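Local atomic coordinates of sigma-54 interaction domain protein (Enterococcus faecalis, PDB entry 3GDW), a protein that is of unknown function, although the whole protein is probably an ATP- and DNA-binding regulator of which this piece is a phosphotransferase-system IIA domain. Residues 20-23 with 24-28; 36-39 with 40-44; 97-100 with 101-104; 105-109 with 110-114; 117-120 with 121-125. All coordinates share one frame; numbering follows the deposited sequence. Where two conformers were deposited one is given.

Interaction 1. Residues 20-23 with 24-28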
loop_
_atom_site.group_PDB
_atom_site.type_symbol
_atom_site.label_atom_id
_atom_site.label_comp_id
_atom_site.label_asym_id
_atom_site.label_seq_id
_atom_site.Cartn_x
_atom_site.Cartn_y
_atom_site.Cartn_z
HETATM N N MSE B 20 2.950 -6.853 4.803
HETATM C CA MSE B 20 3.905 -5.860 4.305
HETATM C C MSE B 20 5.134 -5.763 5.183
HETATM O O MSE B 20 6.246 -5.665 4.651
HETATM C CB MSE B 20 3.307 -4.458 4.224
HETATM C CG MSE B 20 2.552 -4.172 3.024
HETATM SE SE MSE B 20 2.044 -2.281 3.073
HETATM C CE MSE B 20 0.848 -2.423 1.567
ATOM N N LEU B 21 4.931 -5.770 6.510
ATOM C CA LEU B 21 6.069 -5.708 7.451
ATOM C C LEU B 21 6.954 -6.959 7.359
ATOM O O LEU B 21 8.187 -6.847 7.384
ATOM C CB LEU B 21 5.616 -5.481 8.911
ATOM C CG LEU B 21 6.717 -5.352 9.980
ATOM C CD1 LEU B 21 7.631 -4.175 9.682
ATOM C CD2 LEU B 21 6.126 -5.220 11.400
ATOM N N LYS B 22 6.327 -8.127 7.261
ATOM C CA LYS B 22 7.079 -9.367 7.135
ATOM C C LYS B 22 7.973 -9.301 5.892
ATOM O O LYS B 22 9.154 -9.603 5.958
ATOM C CB LYS B 22 6.127 -10.567 7.078
ATOM C CG LYS B 22 6.832 -11.918 6.884
ATOM C CD LYS B 22 5.820 -13.031 7.155
ATOM C CE LYS B 22 6.381 -14.439 6.966
ATOM N NZ LYS B 22 5.315 -15.493 7.074
ATOM N N THR B 23 7.409 -8.851 4.774
ATOM C CA THR B 23 8.187 -8.634 3.544
ATOM C C THR B 23 9.425 -7.744 3.746
ATOM O O THR B 23 10.549 -8.128 3.367
ATOM C CB THR B 23 7.283 -8.030 2.449
ATOM O OG1 THR B 23 6.344 -9.025 2.037
ATOM C CG2 THR B 23 8.107 -7.582 1.219
ATOM N N ALA B 24 9.239 -6.573 4.356
ATOM C CA ALA B 24 10.377 -5.697 4.633
ATOM C C ALA B 24 11.384 -6.385 5.543
ATOM O O ALA B 24 12.599 -6.315 5.301
ATOM C CB ALA B 24 9.916 -4.344 5.261
ATOM N N GLN B 25 10.881 -7.050 6.578
ATOM C CA GLN B 25 11.742 -7.672 7.571
ATOM C C GLN B 25 12.611 -8.784 6.976
ATOM O O GLN B 25 13.790 -8.923 7.345
ATOM C CB GLN B 25 10.923 -8.211 8.730
ATOM C CG GLN B 25 10.392 -7.123 9.654
ATOM C CD GLN B 25 9.530 -7.702 10.742
ATOM O OE1 GLN B 25 9.053 -8.834 10.635
ATOM N NE2 GLN B 25 9.302 -6.926 11.784
ATOM N N GLU B 26 12.014 -9.569 6.081
ATOM C CA GLU B 26 12.716 -10.638 5.390
ATOM C C GLU B 26 13.673 -10.073 4.356
ATOM O O GLU B 26 14.773 -10.572 4.244
ATOM C CB GLU B 26 11.741 -11.634 4.743
ATOM C CG GLU B 26 10.984 -12.472 5.759
ATOM C CD GLU B 26 9.908 -13.369 5.135
ATOM O OE1 GLU B 26 9.751 -13.379 3.890
ATOM O OE2 GLU B 26 9.209 -14.074 5.900
ATOM N N LEU B 27 13.283 -9.013 3.636
ATOM C CA LEU B 27 14.223 -8.367 2.718
ATOM C C LEU B 27 15.432 -7.772 3.443
ATOM O O LEU B 27 16.527 -7.849 2.932
ATOM C CB LEU B 27 13.557 -7.301 1.830
ATOM C CG LEU B 27 12.618 -7.894 0.771
ATOM C CD1 LEU B 27 11.835 -6.769 0.084
ATOM C CD2 LEU B 27 13.375 -8.776 -0.235
ATOM N N LEU B 28 15.228 -7.198 4.629
ATOM C CA LEU B 28 16.321 -6.551 5.377
ATOM C C LEU B 28 17.045 -7.442 6.380
ATOM O O LEU B 28 18.077 -7.042 6.920
ATOM C CB LEU B 28 15.800 -5.329 6.147
ATOM C CG LEU B 28 15.246 -4.182 5.319
ATOM C CD1 LEU B 28 14.532 -3.174 6.209
ATOM C CD2 LEU B 28 16.382 -3.527 4.505
HETATM O O HOH W 1 7.219 -11.925 2.949
#
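The flat carboxamide of Gln25 brings NE2 against the isobutyl group of Leu21, 3.5 Å from Leu21 CG, the two chains crossing at a slant. Both belong to helix 16-28, the crossover helix of a beta-alpha-beta unit, and the pairing is the ordinary one between residues four apart. The amide is not held by contact with leucine alone: Gln25 NE2 also donates to the carbonyl of Ile32, beyond the helix end. A second flat group, the Glu26 carboxylate, brings OE2 across the extended Lys22 chain, 3.0 Å from Lys22 CE. Lys22 NZ remains 4.3 Å from Glu26 OE2, too far for a salt bridge, and its true partner is Asp14 of the second subunit.

With Thr23 OG1 beside its own backbone N (chi1 -69°), the hydroxyl lies within hydrogen-bonding reach of two carbonyls, Ser19 O one turn back and His12 O of the second subunit, which must share or compete for its one proton. Thr23 CG2 lies side by side with Leu27 CD1. The helix thus turns one flank to its own fold and another to the dimer interface. Water 1 joins the two polar side chains on that flank, donating to Thr23 OG1 at 3.2 Å and to Glu26 OE1 at 3.1 Å.

Interaction 2. Residues 36-39 with 40-44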
loop_
_atom_site.group_PDB
_atom_site.type_symbol
_atom_site.label_atom_id
_atom_site.label_comp_id
_atom_site.label_asym_id
_atom_site.label_seq_id
_atom_site.Cartn_x
_atom_site.Cartn_y
_atom_site.Cartn_z
HETATM N N MSE B 36 0.013 -3.890 13.116
HETATM C CA MSE B 36 -1.264 -4.178 13.766
HETATM C C MSE B 36 -2.305 -4.080 12.687
HETATM O O MSE B 36 -2.332 -3.092 11.962
HETATM C CB MSE B 36 -1.582 -3.108 14.818
HETATM C CG MSE B 36 -0.383 -2.746 15.692
HETATM SE SE MSE B 36 -0.956 -1.845 17.318
HETATM C CE MSE B 36 0.210 -2.842 18.530
ATOM N N ASN B 37 -3.176 -5.079 12.607
ATOM C CA ASN B 37 -4.185 -5.126 11.555
ATOM C C ASN B 37 -5.497 -4.750 12.186
ATOM O O ASN B 37 -5.819 -5.245 13.259
ATOM C CB ASN B 37 -4.284 -6.534 10.961
ATOM C CG ASN B 37 -2.954 -7.012 10.376
ATOM O OD1 ASN B 37 -2.443 -6.443 9.401
ATOM N ND2 ASN B 37 -2.365 -8.010 11.009
HETATM N N MSE B 38 -6.259 -3.875 11.539
HETATM C CA MSE B 38 -7.581 -3.535 12.051
HETATM C C MSE B 38 -8.642 -4.224 11.209
HETATM O O MSE B 38 -8.956 -3.751 10.106
HETATM C CB MSE B 38 -7.824 -2.026 12.034
HETATM C CG MSE B 38 -9.134 -1.642 12.754
HETATM SE SE MSE B 38 -9.318 0.300 12.815
HETATM C CE MSE B 38 -9.844 0.551 10.951
ATOM N N PRO B 39 -9.198 -5.342 11.721
ATOM C CA PRO B 39 -10.161 -6.022 10.896
ATOM C C PRO B 39 -11.446 -5.204 10.829
ATOM O O PRO B 39 -11.653 -4.252 11.604
ATOM C CB PRO B 39 -10.356 -7.381 11.606
ATOM C CG PRO B 39 -10.077 -7.087 13.070
ATOM C CD PRO B 39 -8.954 -6.045 13.004
ATOM N N LEU B 40 -12.286 -5.522 9.866
ATOM C CA LEU B 40 -13.377 -4.609 9.553
ATOM C C LEU B 40 -14.412 -4.460 10.675
ATOM O O LEU B 40 -15.032 -3.427 10.782
ATOM C CB LEU B 40 -14.012 -4.928 8.186
ATOM C CG LEU B 40 -13.136 -4.522 6.969
ATOM C CD1 LEU B 40 -13.758 -4.937 5.644
ATOM C CD2 LEU B 40 -12.768 -2.991 6.948
ATOM N N THR B 41 -14.551 -5.469 11.532
ATOM C CA THR B 41 -15.486 -5.389 12.664
ATOM C C THR B 41 -14.914 -4.611 13.854
ATOM O O THR B 41 -15.630 -4.377 14.808
ATOM C CB THR B 41 -15.849 -6.778 13.163
ATOM O OG1 THR B 41 -14.642 -7.504 13.400
ATOM C CG2 THR B 41 -16.666 -7.528 12.122
HETATM N N MSE B 42 -13.631 -4.234 13.817
HETATM C CA MSE B 42 -13.002 -3.563 14.961
HETATM C C MSE B 42 -13.228 -2.057 14.923
HETATM O O MSE B 42 -12.964 -1.433 13.916
HETATM C CB MSE B 42 -11.490 -3.860 15.034
HETATM C CG MSE B 42 -10.757 -2.997 16.077
HETATM SE SE MSE B 42 -8.898 -3.591 16.382
HETATM C CE MSE B 42 -9.201 -5.114 17.561
ATOM N N GLU B 43 -13.685 -1.471 16.029
ATOM C CA GLU B 43 -13.854 -0.026 16.076
ATOM C C GLU B 43 -12.505 0.693 16.099
ATOM O O GLU B 43 -11.514 0.174 16.624
ATOM C CB GLU B 43 -14.787 0.388 17.216
ATOM C CG GLU B 43 -16.205 -0.107 16.984
ATOM C CD GLU B 43 -17.128 0.164 18.152
ATOM O OE1 GLU B 43 -16.673 0.735 19.163
ATOM O OE2 GLU B 43 -18.318 -0.208 18.062
ATOM N N VAL B 44 -12.472 1.873 15.482
ATOM C CA VAL B 44 -11.247 2.684 15.390
ATOM C C VAL B 44 -10.628 2.968 16.781
ATOM O O VAL B 44 -9.410 2.805 16.976
ATOM C CB VAL B 44 -11.505 4.009 14.590
ATOM C CG1 VAL B 44 -10.328 4.963 14.708
ATOM C CG2 VAL B 44 -11.807 3.697 13.114
#
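Pro39 O accepts the backbone N of Met42 at 3.0 Å, the bond that closes a type I beta turn from Pro39 to Met42. The turn takes the chain out of strand 34-38, an outermost strand of the four-stranded parallel sheet, and toward helix 44-57. The bond is fairly straight at hydrogen, with an N-H...O angle of 160°, yet Met42 N sits above the carbonyl plane of Pro39 rather than on a lone pair, a geometry compatible with the tight turn.

Apolar side chains meet beside the turn. The chains of Met38 and Met42, both selenomethionine, run across one another and meet at their CG atoms, 3.9 Å apart. For each, CG stands opposite the backbone N (chi1 -172° in Met38 and 171° in Met42), which sends the two chains into the same region. The Pro39 ring crosses Met42 at its base, with Pro39 CD 3.9 Å from Met42 CB.

Beyond the bend, Met47 of helix 44-57 packs on both Met38 and Met42, tying the turn to the body of the domain, while Leu40 reaches Glu26 of the second subunit. Glu43 takes the N-cap position of helix 44-57. Past it, the selenium of Met38 touches the start of that helix, SE lying 4.0 Å from Val44 CA and 4.2 Å from Val44 CG2.

Interaction 3. Residues 97-100 with 101-104; sequences STMI and VLEA
The first turns of helix 98-109 illustrate how a helix starts between its own domain and a twin subunit. Ser97 occupies the N-cap position, but its side chain makes no capping bond; its OG bonds instead to Thr96 O of the second subunit. The helix begins through the backbone, Val101 N reaching Ser97 O at 3.1 Å and Leu102 N reaching Thr98 O at 2.9 Å, the latter in the plane of the carbonyl.

Met99, a selenomethionine, makes the apolar side-chain contact with Leu102. Its CB points away from the following turn, but the chain folds back at chi2 (-59°) and chi3 (-35°), so that Met99 CE comes to 3.9 Å from Leu102 CD2, the two chains lying side by side. Glu103 was modelled in two conformations; in one of them OE1 probably bonds to Ser124 OG of helix 114-135.

On other flanks, Val101 packs on Ala24 and Ile100 on Phe125, while Thr98 OG1 bonds to Asp71 OD2 of the second subunit. The result is a helix of an alpha/beta domain, packed on helices 16-28 and 114-135 and, through Ala104, on strand 66-70, with its N-terminal end at the dimer interface.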
loop_
_atom_site.group_PDB
_atom_site.type_symbol
_atom_site.label_atom_id
_atom_site.label_comp_id
_atom_site.label_asym_id
_atom_site.label_seq_id
_atom_site.Cartn_x
_atom_site.Cartn_y
_atom_site.Cartn_z
ATOM N N SER B 97 2.696 1.935 1.353
ATOM C CA SER B 97 2.806 0.735 0.541
ATOM C C SER B 97 4.080 -0.021 0.976
ATOM O O SER B 97 4.825 0.460 1.803
ATOM C CB SER B 97 2.879 1.119 -0.945
ATOM O OG SER B 97 2.675 -0.024 -1.759
ATOM N N THR B 98 4.311 -1.202 0.405
ATOM C CA THR B 98 5.443 -2.081 0.788
ATOM C C THR B 98 6.780 -1.340 0.805
ATOM O O THR B 98 7.544 -1.465 1.749
ATOM C CB THR B 98 5.524 -3.280 -0.189
ATOM O OG1 THR B 98 4.203 -3.772 -0.420
ATOM C CG2 THR B 98 6.360 -4.410 0.403
HETATM N N MSE B 99 7.037 -0.547 -0.237
HETATM C CA MSE B 99 8.310 0.170 -0.387
HETATM C C MSE B 99 8.559 1.145 0.719
HETATM O O MSE B 99 9.699 1.307 1.153
HETATM C CB MSE B 99 8.361 0.928 -1.699
HETATM C CG MSE B 99 8.509 -0.002 -2.864
HETATM SE SE MSE B 99 10.159 -1.064 -2.663
HETATM C CE MSE B 99 11.403 0.237 -1.798
ATOM N N ILE B 100 7.481 1.796 1.148
ATOM C CA ILE B 100 7.517 2.778 2.226
ATOM C C ILE B 100 7.820 2.075 3.554
ATOM O O ILE B 100 8.663 2.558 4.300
ATOM C CB ILE B 100 6.185 3.573 2.347
ATOM C CG1 ILE B 100 5.875 4.333 1.053
ATOM C CG2 ILE B 100 6.274 4.570 3.480
ATOM C CD1 ILE B 100 7.073 5.142 0.538
ATOM N N VAL B 101 7.159 0.946 3.839
ATOM C CA VAL B 101 7.513 0.149 5.034
ATOM C C VAL B 101 9.012 -0.240 4.954
ATOM O O VAL B 101 9.780 -0.056 5.914
ATOM C CB VAL B 101 6.631 -1.123 5.202
ATOM C CG1 VAL B 101 7.022 -1.896 6.468
ATOM C CG2 VAL B 101 5.131 -0.766 5.220
ATOM N N LEU B 102 9.415 -0.761 3.796
ATOM C CA LEU B 102 10.801 -1.165 3.604
ATOM C C LEU B 102 11.777 -0.032 3.894
ATOM O O LEU B 102 12.723 -0.212 4.650
ATOM C CB LEU B 102 11.010 -1.702 2.192
ATOM C CG LEU B 102 12.409 -2.189 1.785
ATOM C CD1 LEU B 102 12.864 -3.253 2.749
ATOM C CD2 LEU B 102 12.339 -2.781 0.404
ATOM N N GLU B 103 11.541 1.123 3.285
ATOM C CA GLU B 103 12.411 2.284 3.475
ATOM C C GLU B 103 12.409 2.800 4.920
ATOM O O GLU B 103 13.460 3.169 5.442
ATOM C CB GLU B 103 12.084 3.374 2.428
ATOM C CG GLU B 103 12.398 2.857 1.009
ATOM C CD GLU B 103 12.003 3.746 -0.160
ATOM O OE1 GLU B 103 10.820 4.148 -0.297
ATOM O OE2 GLU B 103 12.887 3.975 -1.003
ATOM N N ALA B 104 11.246 2.784 5.573
ATOM C CA ALA B 104 11.134 3.218 6.969
ATOM C C ALA B 104 11.929 2.312 7.915
ATOM O O ALA B 104 12.701 2.783 8.736
ATOM C CB ALA B 104 9.682 3.260 7.397
#

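Interaction 4. Residues 105-109 with 110-114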
loop_
_atom_site.group_PDB
_atom_site.type_symbol
_atom_site.label_atom_id
_atom_site.label_comp_id
_atom_site.label_asym_id
_atom_site.label_seq_id
_atom_site.Cartn_x
_atom_site.Cartn_y
_atom_site.Cartn_z
ATOM N N ILE B 105 11.730 1.013 7.790
ATOM C CA ILE B 105 12.434 0.057 8.661
ATOM C C ILE B 105 13.947 0.093 8.375
ATOM O O ILE B 105 14.766 0.089 9.308
ATOM C CB ILE B 105 11.837 -1.375 8.497
ATOM C CG1 ILE B 105 10.348 -1.384 8.893
ATOM C CG2 ILE B 105 12.595 -2.395 9.313
ATOM C CD1 ILE B 105 10.065 -1.264 10.377
ATOM N N ARG B 106 14.324 0.171 7.094
ATOM C CA ARG B 106 15.756 0.166 6.752
ATOM C C ARG B 106 16.447 1.343 7.441
ATOM O O ARG B 106 17.468 1.178 8.166
ATOM C CB ARG B 106 15.964 0.237 5.237
ATOM C CG ARG B 106 17.421 -0.009 4.798
ATOM C CD ARG B 106 17.643 0.169 3.293
ATOM N NE ARG B 106 16.719 1.123 2.666
ATOM C CZ ARG B 106 16.856 2.451 2.679
ATOM N NH1 ARG B 106 17.890 3.020 3.301
ATOM N NH2 ARG B 106 15.954 3.205 2.067
HETATM N N MSE B 107 15.879 2.530 7.243
HETATM C CA MSE B 107 16.471 3.734 7.813
HETATM C C MSE B 107 16.416 3.740 9.335
HETATM O O MSE B 107 17.418 4.083 9.987
HETATM C CB MSE B 107 15.813 4.983 7.236
HETATM C CG MSE B 107 16.058 5.116 5.764
HETATM SE SE MSE B 107 15.332 6.756 5.022
HETATM C CE MSE B 107 13.443 6.447 5.116
ATOM N N ALA B 108 15.271 3.356 9.905
ATOM C CA ALA B 108 15.158 3.233 11.363
ATOM C C ALA B 108 16.246 2.319 11.975
ATOM O O ALA B 108 16.917 2.696 12.969
ATOM C CB ALA B 108 13.771 2.766 11.753
ATOM N N SER B 109 16.450 1.159 11.347
ATOM C CA SER B 109 17.377 0.146 11.857
ATOM C C SER B 109 18.838 0.593 11.833
ATOM O O SER B 109 19.680 0.009 12.507
ATOM C CB SER B 109 17.231 -1.153 11.079
ATOM O OG SER B 109 17.890 -1.029 9.838
ATOM N N VAL B 110 19.156 1.620 11.057
ATOM C CA VAL B 110 20.533 2.126 11.066
ATOM C C VAL B 110 20.647 3.448 11.831
ATOM O O VAL B 110 21.653 4.149 11.726
ATOM C CB VAL B 110 21.169 2.200 9.650
ATOM C CG1 VAL B 110 21.180 0.822 9.023
ATOM C CG2 VAL B 110 20.432 3.184 8.752
ATOM N N GLY B 111 19.601 3.784 12.587
ATOM C CA GLY B 111 19.628 4.954 13.477
ATOM C C GLY B 111 19.357 6.330 12.872
ATOM O O GLY B 111 19.640 7.328 13.510
ATOM N N ARG B 112 18.803 6.393 11.660
ATOM C CA ARG B 112 18.402 7.679 11.066
ATOM C C ARG B 112 17.284 8.324 11.888
ATOM O O ARG B 112 16.460 7.624 12.453
ATOM C CB ARG B 112 17.959 7.519 9.604
ATOM C CG ARG B 112 18.914 6.704 8.721
ATOM C CD ARG B 112 20.218 7.425 8.383
ATOM N NE ARG B 112 20.035 8.477 7.367
ATOM C CZ ARG B 112 19.637 8.278 6.106
ATOM N NH1 ARG B 112 19.504 9.312 5.285
ATOM N NH2 ARG B 112 19.362 7.059 5.649
ATOM N N SER B 113 17.261 9.655 11.945
ATOM C CA SER B 113 16.282 10.386 12.765
ATOM C C SER B 113 14.881 10.318 12.144
ATOM O O SER B 113 14.739 10.053 10.944
ATOM C CB SER B 113 16.697 11.853 12.909
ATOM O OG SER B 113 16.570 12.539 11.666
ATOM N N LEU B 114 13.859 10.563 12.967
ATOM C CA LEU B 114 12.468 10.630 12.514
ATOM C C LEU B 114 12.304 11.602 11.341
ATOM O O LEU B 114 11.593 11.311 10.372
ATOM C CB LEU B 114 11.561 11.063 13.684
ATOM C CG LEU B 114 10.031 11.081 13.491
ATOM C CD1 LEU B 114 9.431 9.757 12.938
ATOM C CD2 LEU B 114 9.345 11.476 14.793
HETATM O O HOH W 2 16.323 5.350 13.844
#
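Met107 O receives two backbone donors from opposite faces of its carbonyl plane, Val110 N and Arg112 N, both at 3.2 Å. Together with Gly111 N to Ala108 O at 2.9 Å, the Arg112 bond makes the Schellman motif that ends helix 98-109. Gly111 is its C-prime residue, and its positive phi (82°) turns the chain away from the helix axis. The last helical carbonyls are therefore met by amides of the loop that follows.

Arg112 has CG beside its backbone N (chi1 -48°), which places CG 3.3 Å from Met107 O; the bends at chi2 and chi3 then bring NH2 to 3.8 Å from Met107 CG. The guanidinium is also held by a salt bridge from NE to Asp116, early in the next helix, where Ser113 OG caps the backbone N of Asp116. Met107, a selenomethionine, in turn packs on Asn120 and Ile121 of helix 114-135, so the arginine and the methionine together join the helix end to its successor. Ala108 and Ile105 meet Val7 of the sheet.

Farther along the bend, water 2 sits between two carbonyls, 2.9 Å from Ala108 O and 2.7 Å from Arg112 O. Near the end of the helix, Ser109 bends its hydroxyl back over the backbone (chi1 78°) and donates from OG to Arg106 O at 2.8 Å.

Interaction 5. Residues 117-120 with 121-125; sequences IYQN and IQLSF
Ile117 and Ile121 lie side by side and point the same way, one turn apart on helix 114-135, with Ile117 CG2 3.8 Å from Ile121 CD1. In Ile121, CG1 stands beside the backbone N (chi1 -73°), which draws the outer half of the chain back over the preceding turn, CG1 being 3.4 Å from Ile117 O. Its other branch, CG2, lies at the edge of the Phe125 ring and in its plane. From the sheet, Leu67 packs on Ile117 and Ile121, and Ile93 on Ile121 and Phe125.

Gln119 and Leu123 also run alongside each other, but at the surface, with Gln119 NE2 4.2 Å from Leu123 CD1. Tyr118 and Gln122 come near each other more loosely, and Gln122 NE2 bonds onward to Glu126. Tyr118 bonds through OH to Gln132 of the second subunit, while its ring meets Phe133 of that subunit in a T-shaped (edge-to-face) stack and Lys91 in a cation-pi contact.

The carbonyl of Asn120 accepts Ser124 N at 3.1 Å. A mainly apolar flank set against largely polar ones is the mark of an amphipathic helix, here the part of the long C-terminal helix that packs on the sheet and also meets the partner subunit.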
loop_
_atom_site.group_PDB
_atom_site.type_symbol
_atom_site.label_atom_id
_atom_site.label_comp_id
_atom_site.label_asym_id
_atom_site.label_seq_id
_atom_site.Cartn_x
_atom_site.Cartn_y
_atom_site.Cartn_z
ATOM N N ILE B 117 13.986 10.249 8.066
ATOM C CA ILE B 117 13.137 9.205 7.540
ATOM C C ILE B 117 11.903 9.807 6.874
ATOM O O ILE B 117 11.542 9.425 5.757
ATOM C CB ILE B 117 12.692 8.180 8.627
ATOM C CG1 ILE B 117 13.905 7.415 9.192
ATOM C CG2 ILE B 117 11.663 7.207 8.002
ATOM C CD1 ILE B 117 13.608 6.621 10.513
ATOM N N TYR B 118 11.275 10.762 7.560
ATOM C CA TYR B 118 10.066 11.424 7.057
ATOM C C TYR B 118 10.334 12.139 5.726
ATOM O O TYR B 118 9.503 12.081 4.807
ATOM C CB TYR B 118 9.537 12.420 8.103
ATOM C CG TYR B 118 8.157 13.009 7.774
ATOM C CD1 TYR B 118 6.999 12.341 8.138
ATOM C CD2 TYR B 118 8.029 14.251 7.134
ATOM C CE1 TYR B 118 5.736 12.859 7.857
ATOM C CE2 TYR B 118 6.765 14.782 6.842
ATOM C CZ TYR B 118 5.631 14.085 7.218
ATOM O OH TYR B 118 4.375 14.573 6.964
ATOM N N GLN B 119 11.479 12.811 5.640
ATOM C CA GLN B 119 11.881 13.522 4.417
ATOM C C GLN B 119 12.116 12.557 3.286
ATOM O O GLN B 119 11.631 12.789 2.190
ATOM C CB GLN B 119 13.149 14.386 4.603
ATOM C CG GLN B 119 13.593 15.057 3.255
ATOM C CD GLN B 119 14.960 15.736 3.313
ATOM O OE1 GLN B 119 15.072 16.882 3.743
ATOM N NE2 GLN B 119 15.997 15.044 2.845
ATOM N N ASN B 120 12.857 11.476 3.536
ATOM C CA ASN B 120 13.116 10.483 2.474
ATOM C C ASN B 120 11.849 9.782 1.978
ATOM O O ASN B 120 11.717 9.459 0.786
ATOM C CB ASN B 120 14.205 9.477 2.874
ATOM C CG ASN B 120 15.619 10.062 2.744
ATOM O OD1 ASN B 120 16.271 9.902 1.712
ATOM N ND2 ASN B 120 16.085 10.758 3.778
ATOM N N ILE B 121 10.906 9.566 2.889
ATOM C CA ILE B 121 9.647 8.994 2.494
ATOM C C ILE B 121 8.835 9.987 1.656
ATOM O O ILE B 121 8.196 9.601 0.670
ATOM C CB ILE B 121 8.830 8.481 3.699
ATOM C CG1 ILE B 121 9.457 7.184 4.263
ATOM C CG2 ILE B 121 7.394 8.200 3.256
ATOM C CD1 ILE B 121 8.824 6.677 5.580
ATOM N N GLN B 122 8.842 11.257 2.054
ATOM C CA GLN B 122 8.180 12.265 1.247
ATOM C C GLN B 122 8.762 12.293 -0.160
ATOM O O GLN B 122 8.030 12.380 -1.113
ATOM C CB GLN B 122 8.258 13.647 1.895
ATOM C CG GLN B 122 7.582 14.691 1.035
ATOM C CD GLN B 122 7.613 16.085 1.659
ATOM O OE1 GLN B 122 8.045 16.264 2.793
ATOM N NE2 GLN B 122 7.120 17.051 0.934
ATOM N N LEU B 123 10.082 12.207 -0.299
ATOM C CA LEU B 123 10.691 12.166 -1.633
ATOM C C LEU B 123 10.257 10.947 -2.459
ATOM O O LEU B 123 10.102 11.047 -3.689
ATOM C CB LEU B 123 12.218 12.236 -1.534
ATOM C CG LEU B 123 12.800 13.608 -1.179
ATOM C CD1 LEU B 123 14.228 13.491 -0.617
ATOM C CD2 LEU B 123 12.758 14.576 -2.395
ATOM N N SER B 124 10.063 9.799 -1.797
ATOM C CA SER B 124 9.581 8.619 -2.474
ATOM C C SER B 124 8.175 8.840 -2.999
ATOM O O SER B 124 7.888 8.505 -4.130
ATOM C CB SER B 124 9.607 7.394 -1.541
ATOM O OG SER B 124 10.948 7.014 -1.237
ATOM N N PHE B 125 7.296 9.399 -2.171
ATOM C CA PHE B 125 5.956 9.710 -2.621
ATOM C C PHE B 125 6.027 10.668 -3.818
ATOM O O PHE B 125 5.387 10.408 -4.838
ATOM C CB PHE B 125 5.091 10.272 -1.489
ATOM C CG PHE B 125 4.416 9.206 -0.651
ATOM C CD1 PHE B 125 3.250 8.579 -1.089
ATOM C CD2 PHE B 125 4.949 8.823 0.553
ATOM C CE1 PHE B 125 2.624 7.590 -0.315
ATOM C CE2 PHE B 125 4.330 7.847 1.335
ATOM C CZ PHE B 125 3.165 7.232 0.898
#

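All five are local contacts, yet their chemistry follows their place in the fold. Interaction 3 is the buried one, and interaction 2 lies at the surface, about 28 Å from interaction 4 between centres. Interactions 3 and 4 share helix 98-109, the first its start and the second its end. That helix is flanked by interaction 1, through Leu28 and Leu102, and by interaction 5, through Ile100 and Ile121. Regular helical bonding governs 1, 3 and 5; turn and helix-end bonding governs 2 and 4. Interactions 1, 3 and 5 form polar bonds with the second subunit, interaction 2 only brushes it, and interaction 4 is not touched by it.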